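Local coordinates for protein kallikrein-10 (PDB 5LPE) that acts as a secreted, zymogen-like serine peptidase of the kallikrein family that is inhibited by zinc and has a tumour-suppressor role in breast and prostate cancer, at residues His94-Leu99 / Met224-Lys229; Gln115-Cys120 / Thr218-Tyr223; Leu21-Ser26 / Asn47-Ala52; Phe27-Val32 / Ser185-Pro190. All blocks are in the same frame, centred on the assembly; numbering follows the deposited sequence.

Interaction 1. Residues His94-Leu99 / Met224-Lys229; sequences HDLMLL and MSWINK. With ZN (zinc ion), chain F.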
loop_
_atom_site.group_PDB
_atom_site.type_symbol
_atom_site.label_atom_id
_atom_site.label_comp_id
_atom_site.label_asym_id
_atom_site.label_seq_id
_atom_site.Cartn_x
_atom_site.Cartn_y
_atom_site.Cartn_z
ATOM N N HIS A 94 7.507 -11.446 -1.361
ATOM C CA HIS A 94 6.725 -11.155 -2.568
ATOM C C HIS A 94 5.238 -10.988 -2.256
ATOM O O HIS A 94 4.384 -11.444 -3.021
ATOM C CB HIS A 94 6.887 -12.233 -3.651
ATOM C CG HIS A 94 8.257 -12.328 -4.254
ATOM N ND1 HIS A 94 8.873 -11.269 -4.887
ATOM C CD2 HIS A 94 9.111 -13.376 -4.354
ATOM C CE1 HIS A 94 10.055 -11.656 -5.336
ATOM N NE2 HIS A 94 10.223 -12.930 -5.023
ATOM N N ASP A 95 4.886 -10.312 -1.156
ATOM C CA ASP A 95 3.461 -10.287 -0.833
ATOM C C ASP A 95 2.858 -9.097 -1.560
ATOM O O ASP A 95 2.918 -7.957 -1.103
ATOM C CB ASP A 95 3.173 -10.268 0.669
ATOM C CG ASP A 95 3.883 -9.171 1.412
ATOM O OD1 ASP A 95 4.835 -8.582 0.848
ATOM O OD2 ASP A 95 3.493 -8.923 2.582
ATOM N N LEU A 96 2.185 -9.429 -2.654
ATOM C CA LEU A 96 1.496 -8.543 -3.572
ATOM C C LEU A 96 0.289 -9.320 -4.052
ATOM O O LEU A 96 0.387 -10.515 -4.327
ATOM C CB LEU A 96 2.374 -8.167 -4.765
ATOM C CG LEU A 96 2.737 -6.699 -4.896
ATOM C CD1 LEU A 96 3.299 -6.211 -3.590
ATOM C CD2 LEU A 96 3.724 -6.542 -6.031
ATOM N N MET A 97 -0.845 -8.654 -4.138
ATOM C CA MET A 97 -2.050 -9.318 -4.601
ATOM C C MET A 97 -2.834 -8.289 -5.398
ATOM O O MET A 97 -2.957 -7.131 -4.976
ATOM C CB MET A 97 -2.852 -9.862 -3.413
ATOM C CG MET A 97 -4.117 -10.576 -3.757
ATOM S SD MET A 97 -5.032 -11.153 -2.294
ATOM C CE MET A 97 -5.197 -9.663 -1.332
ATOM N N LEU A 98 -3.325 -8.696 -6.561
ATOM C CA LEU A 98 -4.147 -7.828 -7.384
ATOM C C LEU A 98 -5.597 -8.250 -7.206
ATOM O O LEU A 98 -5.940 -9.425 -7.390
ATOM C CB LEU A 98 -3.698 -7.857 -8.848
ATOM C CG LEU A 98 -2.492 -6.921 -9.020
ATOM C CD1 LEU A 98 -1.675 -7.212 -10.253
ATOM C CD2 LEU A 98 -2.953 -5.460 -9.011
ATOM N N LEU A 99 -6.427 -7.301 -6.784
ATOM C CA LEU A 99 -7.855 -7.509 -6.597
ATOM C C LEU A 99 -8.599 -6.914 -7.783
ATOM O O LEU A 99 -8.430 -5.729 -8.096
ATOM C CB LEU A 99 -8.325 -6.865 -5.293
ATOM C CG LEU A 99 -7.839 -7.591 -4.040
ATOM C CD1 LEU A 99 -8.782 -7.365 -2.889
ATOM C CD2 LEU A 99 -7.675 -9.082 -4.282
ATOM N N MET A 224 6.585 -4.391 -12.129
ATOM C CA MET A 224 5.755 -3.826 -13.194
ATOM C C MET A 224 5.415 -4.846 -14.284
ATOM O O MET A 224 4.313 -4.810 -14.849
ATOM C CB MET A 224 6.441 -2.606 -13.802
ATOM C CG MET A 224 6.473 -1.438 -12.848
ATOM S SD MET A 224 4.848 -1.287 -12.139
ATOM C CE MET A 224 3.933 -0.689 -13.570
ATOM N N SER A 225 6.345 -5.753 -14.602
ATOM C CA SER A 225 6.059 -6.774 -15.604
ATOM C C SER A 225 4.809 -7.556 -15.241
ATOM O O SER A 225 3.896 -7.706 -16.059
ATOM C CB SER A 225 7.251 -7.720 -15.758
ATOM O OG SER A 225 8.346 -7.061 -16.375
ATOM N N TRP A 226 4.754 -8.062 -14.008
ATOM C CA TRP A 226 3.605 -8.844 -13.561
ATOM C C TRP A 226 2.357 -7.978 -13.441
ATOM O O TRP A 226 1.291 -8.372 -13.910
ATOM C CB TRP A 226 3.931 -9.532 -12.229
ATOM C CG TRP A 226 2.781 -10.237 -11.599
ATOM C CD1 TRP A 226 2.233 -11.424 -11.992
ATOM C CD2 TRP A 226 2.041 -9.817 -10.445
ATOM N NE1 TRP A 226 1.193 -11.764 -11.162
ATOM C CE2 TRP A 226 1.052 -10.793 -10.203
ATOM C CE3 TRP A 226 2.110 -8.709 -9.603
ATOM C CZ2 TRP A 226 0.139 -10.689 -9.157
ATOM C CZ3 TRP A 226 1.204 -8.616 -8.559
ATOM C CH2 TRP A 226 0.231 -9.598 -8.351
ATOM N N ILE A 227 2.471 -6.786 -12.838
ATOM C CA ILE A 227 1.285 -5.969 -12.557
ATOM C C ILE A 227 0.576 -5.581 -13.848
ATOM O O ILE A 227 -0.654 -5.624 -13.939
ATOM C CB ILE A 227 1.657 -4.724 -11.734
ATOM C CG1 ILE A 227 2.127 -5.122 -10.351
ATOM C CG2 ILE A 227 0.455 -3.783 -11.608
ATOM C CD1 ILE A 227 2.333 -3.944 -9.448
ATOM N N ASN A 228 1.336 -5.192 -14.860
ATOM C CA ASN A 228 0.721 -4.833 -16.125
ATOM C C ASN A 228 0.120 -6.045 -16.811
ATOM O O ASN A 228 -0.841 -5.909 -17.580
ATOM C CB ASN A 228 1.749 -4.145 -17.021
ATOM C CG ASN A 228 1.903 -2.683 -16.680
ATOM O OD1 ASN A 228 0.915 -2.001 -16.394
ATOM N ND2 ASN A 228 3.143 -2.191 -16.687
ATOM N N LYS A 229 0.645 -7.234 -16.521
ATOM C CA LYS A 229 0.185 -8.427 -17.215
ATOM C C LYS A 229 -1.141 -8.936 -16.661
ATOM O O LYS A 229 -2.012 -9.336 -17.439
ATOM C CB LYS A 229 1.256 -9.519 -17.162
ATOM C CG LYS A 229 0.873 -10.767 -17.940
ATOM C CD LYS A 229 2.088 -11.598 -18.307
ATOM C CE LYS A 229 2.444 -12.624 -17.226
ATOM N NZ LYS A 229 3.840 -13.132 -17.429
HETATM ZN ZN ZN F . 2.769 -9.696 4.348
#
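Leu98 lays its CD1 methyl over one face of the Trp226 indole, 3.9 Å from the centroid of the six-membered ring and 24° off the ring normal. This CH-pi contact sits toward the rim, where CD1 is 3.6 Å from both CH2 and CZ3 of Trp226. Trp226 CG lies anti to its N (chi1 174°), which swings the indole out from the helix to meet the strand. Leu96 slides past the ring obliquely, its CB 4.0 Å from Trp226 CZ3, while the CA of Met97 lies near the ring plane at the edge. Beside the indole, Leu98 CD1 also reaches Ile227, 4.3 Å from its CG2. This apolar patch is the closely packed part. The other side of helix 224-229 is looser and faces solvent: Ser225 and Lys229 are exposed and make no contact with 94-99. Replacing Trp226 by an alanine would probably strip Leu98 CD1 of the aromatic face beneath it and His76 of its edge-to-face partner. Just upstream, Asp95 does not touch the helix; its OD2 binds zinc at 2.1 Å, with His44 and Asp92 completing the protein ligands. Strand 97-99 and the helix run nearly alike in direction, their axes 10.0 Å apart. Met97 and Leu99 pair with strand 38-41 and Leu98 with strand 66-75; the C-terminal helix lies alongside strand 97-99 on the first barrel, Ile227 resting on Leu40 and Trp226 on Val74.

Interaction 2. Residues Gln115-Cys120 / Thr218-Tyr223; sequences QLPYRC and TQICKY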
loop_
_atom_site.group_PDB
_atom_site.type_symbol
_atom_site.label_atom_id
_atom_site.label_comp_id
_atom_site.label_asym_id
_atom_site.label_seq_id
_atom_site.Cartn_x
_atom_site.Cartn_y
_atom_site.Cartn_z
ATOM N N GLN A 115 -0.902 6.612 -10.566
ATOM C CA GLN A 115 0.104 6.283 -11.559
ATOM C C GLN A 115 1.105 5.291 -10.966
ATOM O O GLN A 115 1.611 5.493 -9.864
ATOM C CB GLN A 115 0.807 7.566 -12.008
ATOM C CG GLN A 115 1.799 7.396 -13.151
ATOM C CD GLN A 115 2.528 8.680 -13.451
ATOM O OE1 GLN A 115 2.830 8.982 -14.609
ATOM N NE2 GLN A 115 2.839 9.443 -12.402
ATOM N N LEU A 116 1.347 4.197 -11.685
ATOM C CA LEU A 116 2.347 3.200 -11.331
ATOM C C LEU A 116 3.771 3.737 -11.523
ATOM O O LEU A 116 3.993 4.669 -12.292
ATOM C CB LEU A 116 2.114 1.959 -12.181
ATOM C CG LEU A 116 0.851 1.177 -11.849
ATOM C CD1 LEU A 116 0.462 0.277 -13.003
ATOM C CD2 LEU A 116 1.049 0.418 -10.535
ATOM N N PRO A 117 4.758 3.176 -10.821
ATOM C CA PRO A 117 6.132 3.679 -10.968
ATOM C C PRO A 117 6.661 3.396 -12.365
ATOM O O PRO A 117 6.527 2.283 -12.876
ATOM C CB PRO A 117 6.921 2.900 -9.903
ATOM C CG PRO A 117 6.199 1.647 -9.767
ATOM C CD PRO A 117 4.712 2.000 -9.936
ATOM N N TYR A 118 7.238 4.422 -12.984
ATOM C CA TYR A 118 8.006 4.313 -14.215
ATOM C C TYR A 118 9.509 4.250 -13.943
ATOM O O TYR A 118 10.309 4.265 -14.887
ATOM C CB TYR A 118 7.659 5.468 -15.160
ATOM C CG TYR A 118 7.857 6.840 -14.573
ATOM C CD1 TYR A 118 6.877 7.444 -13.803
ATOM C CD2 TYR A 118 9.032 7.537 -14.793
ATOM C CE1 TYR A 118 7.064 8.693 -13.279
ATOM C CE2 TYR A 118 9.229 8.790 -14.268
ATOM C CZ TYR A 118 8.245 9.364 -13.517
ATOM O OH TYR A 118 8.454 10.623 -13.002
ATOM N N ARG A 119 9.896 4.133 -12.676
ATOM C CA ARG A 119 11.226 4.427 -12.165
ATOM C C ARG A 119 11.246 3.992 -10.702
ATOM O O ARG A 119 10.200 3.946 -10.050
ATOM C CB ARG A 119 11.479 5.937 -12.301
ATOM C CG ARG A 119 12.881 6.489 -12.172
ATOM C CD ARG A 119 12.796 8.045 -12.096
ATOM N NE ARG A 119 12.028 8.512 -10.934
ATOM C CZ ARG A 119 12.470 8.452 -9.675
ATOM N NH1 ARG A 119 13.671 7.941 -9.420
ATOM N NH2 ARG A 119 11.718 8.892 -8.669
ATOM N N CYS A 120 12.434 3.708 -10.182
ATOM C CA CYS A 120 12.586 3.298 -8.789
ATOM C C CYS A 120 13.008 4.493 -7.947
ATOM O O CYS A 120 13.838 5.305 -8.366
ATOM C CB CYS A 120 13.614 2.176 -8.629
ATOM S SG CYS A 120 13.188 0.570 -9.339
ATOM N N THR A 218 6.887 -3.451 -0.163
ATOM C CA THR A 218 7.259 -4.117 -1.398
ATOM C C THR A 218 7.655 -3.060 -2.422
ATOM O O THR A 218 6.957 -2.061 -2.590
ATOM C CB THR A 218 6.110 -4.978 -1.916
ATOM O OG1 THR A 218 5.692 -5.885 -0.890
ATOM C CG2 THR A 218 6.566 -5.785 -3.142
ATOM N N GLN A 219 8.782 -3.255 -3.100
ATOM C CA GLN A 219 9.245 -2.254 -4.050
ATOM C C GLN A 219 8.517 -2.491 -5.369
ATOM O O GLN A 219 8.771 -3.480 -6.058
ATOM C CB GLN A 219 10.755 -2.368 -4.207
ATOM C CG GLN A 219 11.428 -1.262 -4.951
ATOM C CD GLN A 219 12.919 -1.469 -4.985
ATOM O OE1 GLN A 219 13.403 -2.579 -4.775
ATOM N NE2 GLN A 219 13.653 -0.405 -5.250
ATOM N N ILE A 220 7.645 -1.555 -5.749
ATOM C CA ILE A 220 6.660 -1.817 -6.801
ATOM C C ILE A 220 7.269 -1.677 -8.202
ATOM O O ILE A 220 6.776 -2.292 -9.152
ATOM C CB ILE A 220 5.433 -0.900 -6.594
ATOM C CG1 ILE A 220 4.821 -1.124 -5.202
ATOM C CG2 ILE A 220 4.343 -1.156 -7.609
ATOM C CD1 ILE A 220 4.306 -2.547 -4.920
ATOM N N CYS A 221 8.337 -0.882 -8.356
ATOM C CA CYS A 221 9.068 -0.718 -9.614
ATOM C C CYS A 221 9.801 -1.976 -10.046
ATOM O O CYS A 221 10.368 -1.982 -11.144
ATOM C CB CYS A 221 10.102 0.398 -9.503
ATOM S SG CYS A 221 11.477 -0.025 -8.384
ATOM N N LYS A 222 9.865 -3.003 -9.193
ATOM C CA LYS A 222 10.394 -4.307 -9.571
ATOM C C LYS A 222 9.323 -5.278 -10.040
ATOM O O LYS A 222 9.667 -6.367 -10.510
ATOM C CB LYS A 222 11.135 -4.953 -8.391
ATOM C CG LYS A 222 12.087 -4.024 -7.638
ATOM C CD LYS A 222 13.134 -3.449 -8.567
ATOM C CE LYS A 222 14.423 -3.176 -7.835
ATOM N NZ LYS A 222 15.407 -2.644 -8.811
ATOM N N TYR A 223 8.050 -4.954 -9.839
ATOM C CA TYR A 223 6.936 -5.836 -10.163
ATOM C C TYR A 223 6.141 -5.417 -11.400
ATOM O O TYR A 223 5.097 -6.014 -11.684
ATOM C CB TYR A 223 6.046 -5.991 -8.924
ATOM C CG TYR A 223 6.777 -6.783 -7.852
ATOM C CD1 TYR A 223 7.634 -6.157 -6.962
ATOM C CD2 TYR A 223 6.663 -8.170 -7.776
ATOM C CE1 TYR A 223 8.323 -6.870 -6.008
ATOM C CE2 TYR A 223 7.361 -8.905 -6.801
ATOM C CZ TYR A 223 8.185 -8.240 -5.923
ATOM O OH TYR A 223 8.896 -8.917 -4.962
#
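The disulfide between Cys120 and Cys221 ties the long connection between the two barrels to the chain segment that leads into the C-terminal helix. The sulfurs are 2.0 Å apart, with the bond twisted to a chi3 of 99°. Cys221 SG stands between its backbone N and carbonyl carbon (chi1 69°), which turns it toward the linker. Cys120 SG, set beside its own N, comes to meet it. No hydrogen bond crosses the contact, so the covalent link is backed by apolar packing. Pro117 supplies most of that packing: CG comes down on the backbone of Cys221, 3.6 Å from its N, and CD lies 3.9 Å from Ile220 CG2. Further along the linker, the carbonyl O of Arg119 approaches Cys221 CB to 3.6 Å while accepting a hydrogen bond from Gln198 NE2. On the exposed side the bent chain of Lys222 folds back, bringing NZ to 3.9 Å from Cys120 SG; its charge is paired outside the contact, with a sulfate probably from the crystallisation liquor. Residues 220-222 form a 3-10 turn, closed by Tyr223 N bonding to Ile220 O at 3.0 Å, and Tyr223 then takes the N-cap position of the helix. Ile220 continues inward to Ile200 and Ile227, and Pro117 also touches Met224. A disulfide joining the interdomain linker to the approach of the C-terminal helix is a feature of trypsin, and the double-barrel peptidase S1 fold of kallikrein-10 shares it.

Interaction 3. Residues Leu21-Ser26 / Asn47-Ala52; sequences LFNGLS and NKPLWA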
loop_
_atom_site.group_PDB
_atom_site.type_symbol
_atom_site.label_atom_id
_atom_site.label_comp_id
_atom_site.label_asym_id
_atom_site.label_seq_id
_atom_site.Cartn_x
_atom_site.Cartn_y
_atom_site.Cartn_z
ATOM N N LEU A 21 -10.276 -2.246 2.254
ATOM C CA LEU A 21 -10.739 -3.584 1.915
ATOM C C LEU A 21 -11.374 -4.209 3.143
ATOM O O LEU A 21 -10.787 -4.197 4.231
ATOM C CB LEU A 21 -9.590 -4.461 1.408
ATOM C CG LEU A 21 -9.025 -4.108 0.041
ATOM C CD1 LEU A 21 -7.719 -4.815 -0.198
ATOM C CD2 LEU A 21 -10.022 -4.477 -1.032
ATOM N N PHE A 22 -12.567 -4.754 2.971
ATOM C CA PHE A 22 -13.276 -5.383 4.069
ATOM C C PHE A 22 -13.495 -6.859 3.782
ATOM O O PHE A 22 -13.784 -7.242 2.644
ATOM C CB PHE A 22 -14.611 -4.700 4.324
ATOM C CG PHE A 22 -14.479 -3.310 4.828
ATOM C CD1 PHE A 22 -14.371 -2.251 3.951
ATOM C CD2 PHE A 22 -14.457 -3.054 6.183
ATOM C CE1 PHE A 22 -14.243 -0.955 4.419
ATOM C CE2 PHE A 22 -14.328 -1.761 6.653
ATOM C CZ PHE A 22 -14.221 -0.715 5.772
ATOM N N ASN A 23 -13.316 -7.676 4.821
ATOM C CA ASN A 23 -13.787 -9.057 4.869
ATOM C C ASN A 23 -14.983 -9.116 5.813
ATOM O O ASN A 23 -14.946 -8.535 6.904
ATOM C CB ASN A 23 -12.678 -10.010 5.332
ATOM C CG ASN A 23 -13.167 -11.451 5.500
ATOM O OD1 ASN A 23 -13.213 -11.975 6.614
ATOM N ND2 ASN A 23 -13.542 -12.086 4.389
ATOM N N GLY A 24 -16.038 -9.805 5.390
ATOM C CA GLY A 24 -17.293 -9.720 6.118
ATOM C C GLY A 24 -17.704 -8.271 6.239
ATOM O O GLY A 24 -17.711 -7.521 5.254
ATOM N N LEU A 25 -18.057 -7.868 7.459
ATOM C CA LEU A 25 -18.286 -6.473 7.820
ATOM C C LEU A 25 -17.042 -5.832 8.438
ATOM O O LEU A 25 -17.119 -4.713 8.961
ATOM C CB LEU A 25 -19.482 -6.353 8.774
ATOM C CG LEU A 25 -20.901 -6.586 8.231
ATOM C CD1 LEU A 25 -21.190 -5.670 7.033
ATOM C CD2 LEU A 25 -21.166 -8.054 7.875
ATOM N N SER A 26 -15.913 -6.533 8.416
ATOM C CA SER A 26 -14.731 -6.172 9.180
ATOM C C SER A 26 -13.637 -5.592 8.289
ATOM O O SER A 26 -13.462 -6.008 7.141
ATOM C CB SER A 26 -14.189 -7.395 9.908
ATOM O OG SER A 26 -12.888 -7.145 10.382
ATOM N N ASN A 47 -6.711 -13.735 2.707
ATOM C CA ASN A 47 -7.601 -14.692 3.362
ATOM C C ASN A 47 -8.876 -14.872 2.551
ATOM O O ASN A 47 -9.286 -16.005 2.266
ATOM C CB ASN A 47 -7.941 -14.230 4.786
ATOM C CG ASN A 47 -6.734 -13.682 5.539
ATOM O OD1 ASN A 47 -6.313 -12.542 5.309
ATOM N ND2 ASN A 47 -6.183 -14.483 6.448
ATOM N N LYS A 48 -9.498 -13.753 2.159
ATOM C CA LYS A 48 -10.578 -13.700 1.164
ATOM C C LYS A 48 -11.861 -14.329 1.700
ATOM O O LYS A 48 -11.810 -15.160 2.603
ATOM C CB LYS A 48 -10.146 -14.395 -0.138
ATOM C CG LYS A 48 -9.815 -13.439 -1.271
ATOM C CD LYS A 48 -8.993 -14.114 -2.351
ATOM C CE LYS A 48 -7.506 -13.840 -2.166
ATOM N NZ LYS A 48 -6.640 -14.564 -3.146
ATOM N N PRO A 49 -13.024 -13.951 1.150
ATOM C CA PRO A 49 -13.325 -12.937 0.132
ATOM C C PRO A 49 -13.265 -11.515 0.659
ATOM O O PRO A 49 -13.430 -11.316 1.867
ATOM C CB PRO A 49 -14.753 -13.279 -0.285
ATOM C CG PRO A 49 -15.308 -14.060 0.853
ATOM C CD PRO A 49 -14.178 -14.829 1.406
ATOM N N LEU A 50 -13.067 -10.548 -0.243
ATOM C CA LEU A 50 -12.899 -9.148 0.121
ATOM C C LEU A 50 -13.856 -8.265 -0.667
ATOM O O LEU A 50 -14.409 -8.667 -1.695
ATOM C CB LEU A 50 -11.464 -8.673 -0.129
ATOM C CG LEU A 50 -10.369 -9.194 0.792
ATOM C CD1 LEU A 50 -9.064 -8.477 0.502
ATOM C CD2 LEU A 50 -10.771 -9.026 2.245
ATOM N N TRP A 51 -14.037 -7.040 -0.174
ATOM C CA TRP A 51 -14.742 -6.020 -0.931
ATOM C C TRP A 51 -14.139 -4.657 -0.613
ATOM O O TRP A 51 -13.654 -4.418 0.495
ATOM C CB TRP A 51 -16.253 -6.050 -0.657
ATOM C CG TRP A 51 -16.677 -5.903 0.775
ATOM C CD1 TRP A 51 -16.743 -6.892 1.718
ATOM C CD2 TRP A 51 -17.142 -4.700 1.422
ATOM N NE1 TRP A 51 -17.196 -6.374 2.915
ATOM C CE2 TRP A 51 -17.456 -5.035 2.757
ATOM C CE3 TRP A 51 -17.313 -3.376 1.004
ATOM C CZ2 TRP A 51 -17.924 -4.092 3.679
ATOM C CZ3 TRP A 51 -17.785 -2.437 1.930
ATOM C CH2 TRP A 51 -18.080 -2.805 3.249
ATOM N N ALA A 52 -14.191 -3.761 -1.598
ATOM C CA ALA A 52 -13.362 -2.564 -1.644
ATOM C C ALA A 52 -14.221 -1.309 -1.612
ATOM O O ALA A 52 -15.057 -1.102 -2.502
ATOM C CB ALA A 52 -12.491 -2.565 -2.902
#
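Phe22 and Trp51 meet as an offset stack, the phenyl and six-membered ring centroids 4.7 Å apart and their planes at 24°. Phe22 CB lies over the same indole, 3.6 Å from the centroid of its five-membered ring. Trp51 CG sits between the backbone N and the carbonyl carbon (chi1 57°), which folds the ring back over strand 21-23. There NE1 gives a nearly straight hydrogen bond, in the ring plane, to Gly24 O at 2.7 Å. Gly24 O is likely to lose its donor, and the Phe22 ring its stacking partner, if Trp51 gave way to a leucine. Next out, Phe22 and Trp51 form an antiparallel hydrogen-bonded pair, Phe22 N 2.7 Å from Trp51 O. Asn23 ND2 extends the grip to Pro49 O, 2.6 Å away in the amide plane. On the buried face Leu21 CD2 touches Ala52 CB at 3.6 Å, Leu21 CD1 meets Leu50 CD1, and Leu99 covers Leu21 and Leu50. A type II' turn from Asn23 to Ser26 links strands 18-23 and 26-35 as a hairpin. Pairing 18-23 with 51-54 joins the two end strands of the sheet, closing the N-terminal beta barrel of the peptidase S1 fold.

Interaction 4. Residues Phe27-Val32 / Ser185-Pro190; sequences FHCAGV and SDSGGP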
loop_
_atom_site.group_PDB
_atom_site.type_symbol
_atom_site.label_atom_id
_atom_site.label_comp_id
_atom_site.label_asym_id
_atom_site.label_seq_id
_atom_site.Cartn_x
_atom_site.Cartn_y
_atom_site.Cartn_z
ATOM N N PHE A 27 -12.889 -4.632 8.837
ATOM C CA PHE A 27 -11.743 -4.084 8.130
ATOM C C PHE A 27 -10.639 -5.122 8.010
ATOM O O PHE A 27 -10.391 -5.901 8.931
ATOM C CB PHE A 27 -11.203 -2.867 8.852
ATOM C CG PHE A 27 -10.129 -2.152 8.099
ATOM C CD1 PHE A 27 -10.459 -1.229 7.113
ATOM C CD2 PHE A 27 -8.787 -2.396 8.368
ATOM C CE1 PHE A 27 -9.475 -0.561 6.416
ATOM C CE2 PHE A 27 -7.791 -1.727 7.670
ATOM C CZ PHE A 27 -8.133 -0.807 6.700
ATOM N N HIS A 28 -9.955 -5.118 6.875
ATOM C CA HIS A 28 -8.896 -6.095 6.672
ATOM C C HIS A 28 -7.598 -5.412 6.261
ATOM O O HIS A 28 -6.601 -5.472 6.983
ATOM C CB HIS A 28 -9.314 -7.129 5.623
ATOM C CG HIS A 28 -8.650 -8.460 5.791
ATOM N ND1 HIS A 28 -8.945 -9.314 6.834
ATOM C CD2 HIS A 28 -7.709 -9.088 5.049
ATOM C CE1 HIS A 28 -8.223 -10.414 6.720
ATOM N NE2 HIS A 28 -7.464 -10.302 5.644
ATOM N N CYS A 29 -7.590 -4.769 5.102
ATOM C CA CYS A 29 -6.371 -4.186 4.587
ATOM C C CYS A 29 -6.681 -2.903 3.846
ATOM O O CYS A 29 -7.821 -2.627 3.474
ATOM C CB CYS A 29 -5.644 -5.146 3.646
ATOM S SG CYS A 29 -4.722 -6.395 4.530
ATOM N N ALA A 30 -5.637 -2.125 3.618
ATOM C CA ALA A 30 -5.726 -1.052 2.650
ATOM C C ALA A 30 -5.196 -1.556 1.317
ATOM O O ALA A 30 -4.682 -2.671 1.204
ATOM C CB ALA A 30 -4.961 0.177 3.138
ATOM N N GLY A 31 -5.319 -0.711 0.305
ATOM C CA GLY A 31 -4.963 -1.076 -1.058
ATOM C C GLY A 31 -4.951 0.173 -1.906
ATOM O O GLY A 31 -5.373 1.249 -1.476
ATOM N N VAL A 32 -4.450 0.032 -3.120
ATOM C CA VAL A 32 -4.401 1.175 -4.016
ATOM C C VAL A 32 -5.175 0.863 -5.279
ATOM O O VAL A 32 -5.161 -0.260 -5.781
ATOM C CB VAL A 32 -2.959 1.563 -4.370
ATOM C CG1 VAL A 32 -2.896 3.047 -4.671
ATOM C CG2 VAL A 32 -2.075 1.213 -3.255
ATOM N N SER A 185 -0.466 3.759 9.930
ATOM C CA SER A 185 -0.675 3.126 8.632
ATOM C C SER A 185 -1.601 1.920 8.802
ATOM O O SER A 185 -1.995 1.578 9.921
ATOM C CB SER A 185 0.657 2.713 8.022
ATOM O OG SER A 185 1.173 1.613 8.748
ATOM N N ASP A 186 -1.954 1.282 7.707
ATOM C CA ASP A 186 -2.833 0.178 7.734
ATOM C C ASP A 186 -2.101 -1.092 7.361
ATOM O O ASP A 186 -1.253 -1.516 8.082
ATOM C CB ASP A 186 -4.005 0.498 6.849
ATOM C CG ASP A 186 -4.686 1.800 7.233
ATOM O OD1 ASP A 186 -5.236 1.905 8.310
ATOM O OD2 ASP A 186 -4.697 2.746 6.471
ATOM N N SER A 187 -2.408 -1.731 6.264
ATOM C CA SER A 187 -1.734 -2.962 5.865
ATOM C C SER A 187 -2.192 -3.012 4.463
ATOM O O SER A 187 -3.351 -2.973 4.230
ATOM C CB SER A 187 -2.243 -4.145 6.674
ATOM O OG SER A 187 -1.659 -5.364 6.301
ATOM N N GLY A 188 -1.288 -3.028 3.526
ATOM C CA GLY A 188 -1.637 -2.994 2.137
ATOM C C GLY A 188 -1.607 -1.582 1.624
ATOM O O GLY A 188 -1.700 -1.374 0.479
ATOM N N GLY A 189 -1.472 -0.632 2.528
ATOM C CA GLY A 189 -1.438 0.772 2.239
ATOM C C GLY A 189 -0.341 1.191 1.328
ATOM O O GLY A 189 0.666 0.560 1.296
ATOM N N PRO A 190 -0.559 2.261 0.570
ATOM C CA PRO A 190 0.482 2.710 -0.372
ATOM C C PRO A 190 1.564 3.589 0.247
ATOM O O PRO A 190 1.328 4.365 1.167
ATOM C CB PRO A 190 -0.317 3.503 -1.416
ATOM C CG PRO A 190 -1.561 3.957 -0.713
ATOM C CD PRO A 190 -1.837 2.997 0.405
#
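Ser187 carries OG anti to its backbone N (chi1 178°), and Cys29 holds SG anti to its carbonyl carbon (chi1 -79°), a pairing of torsions that sets OG 3.7 Å from SG. The hydroxyl's hydrogen-bonding partner is His44 NE2, and Cys29 SG is bonded to Cys45, so the sulfur is a neighbour and not a polar mate. The backbone bond is made by Ala30 N, which donates to Ser187 O at 150°, nearly along the C=O axis. Cys29 CB packs 3.2 Å from the same oxygen. Gly188 follows with its CA 3.2 Å from Ala30 O, a CA-H...O contact; any CB there would collide with that oxygen, and at this phi and psi it would also press on the carbonyl O of Ser187, so only glycine fits. Ala30 CB nestles into the loop, 3.6 Å from Gly189 N and 3.8 Å from Asp186 CB. Beyond it, Val32 CG2 rests on the Pro190 ring at 3.4 Å from CB. The Phe27 ring reaches Asp186 obliquely, CZ lying 4.3 Å from OD1. That carboxylate is held from elsewhere: OD1 by Thr134 OG1 and OD2 by Trp132 N. His28 and Cys29 form a classic beta bulge opposite Leu21. The contact therefore sets the loop of the catalytic serine, probable by similarity, against a strand of the first barrel. In activated relatives the aspartate before this serine pairs with the new N-terminus; a carboxylate bound instead by Thr134 and Trp132 is consistent with the zymogen-like character of this enzyme.

In the fold
Two pairs of neighbours emerge. Interactions 3 and 4, centres about 12 Å apart, share the first barrel through the adjacent strands 18-23 and 26-35. Interactions 1 and 2, about 10 Å apart, touch through His94 and Tyr223 and use strand 215-219 and the helix that follows it. Interactions 2 and 3 lie on opposite sides of the chain's centre, about 26 Å apart. Strand 97-101 connects the pairs, since Leu99 packs on Leu21 and Leu50. Along the chain, interaction 2 is nested inside interaction 1, interaction 3 closes before either opens, and interaction 4 crosses all three. Distant segments thus bring Asp95 and Ser187 to the cleft between the barrels, near the zinc ion.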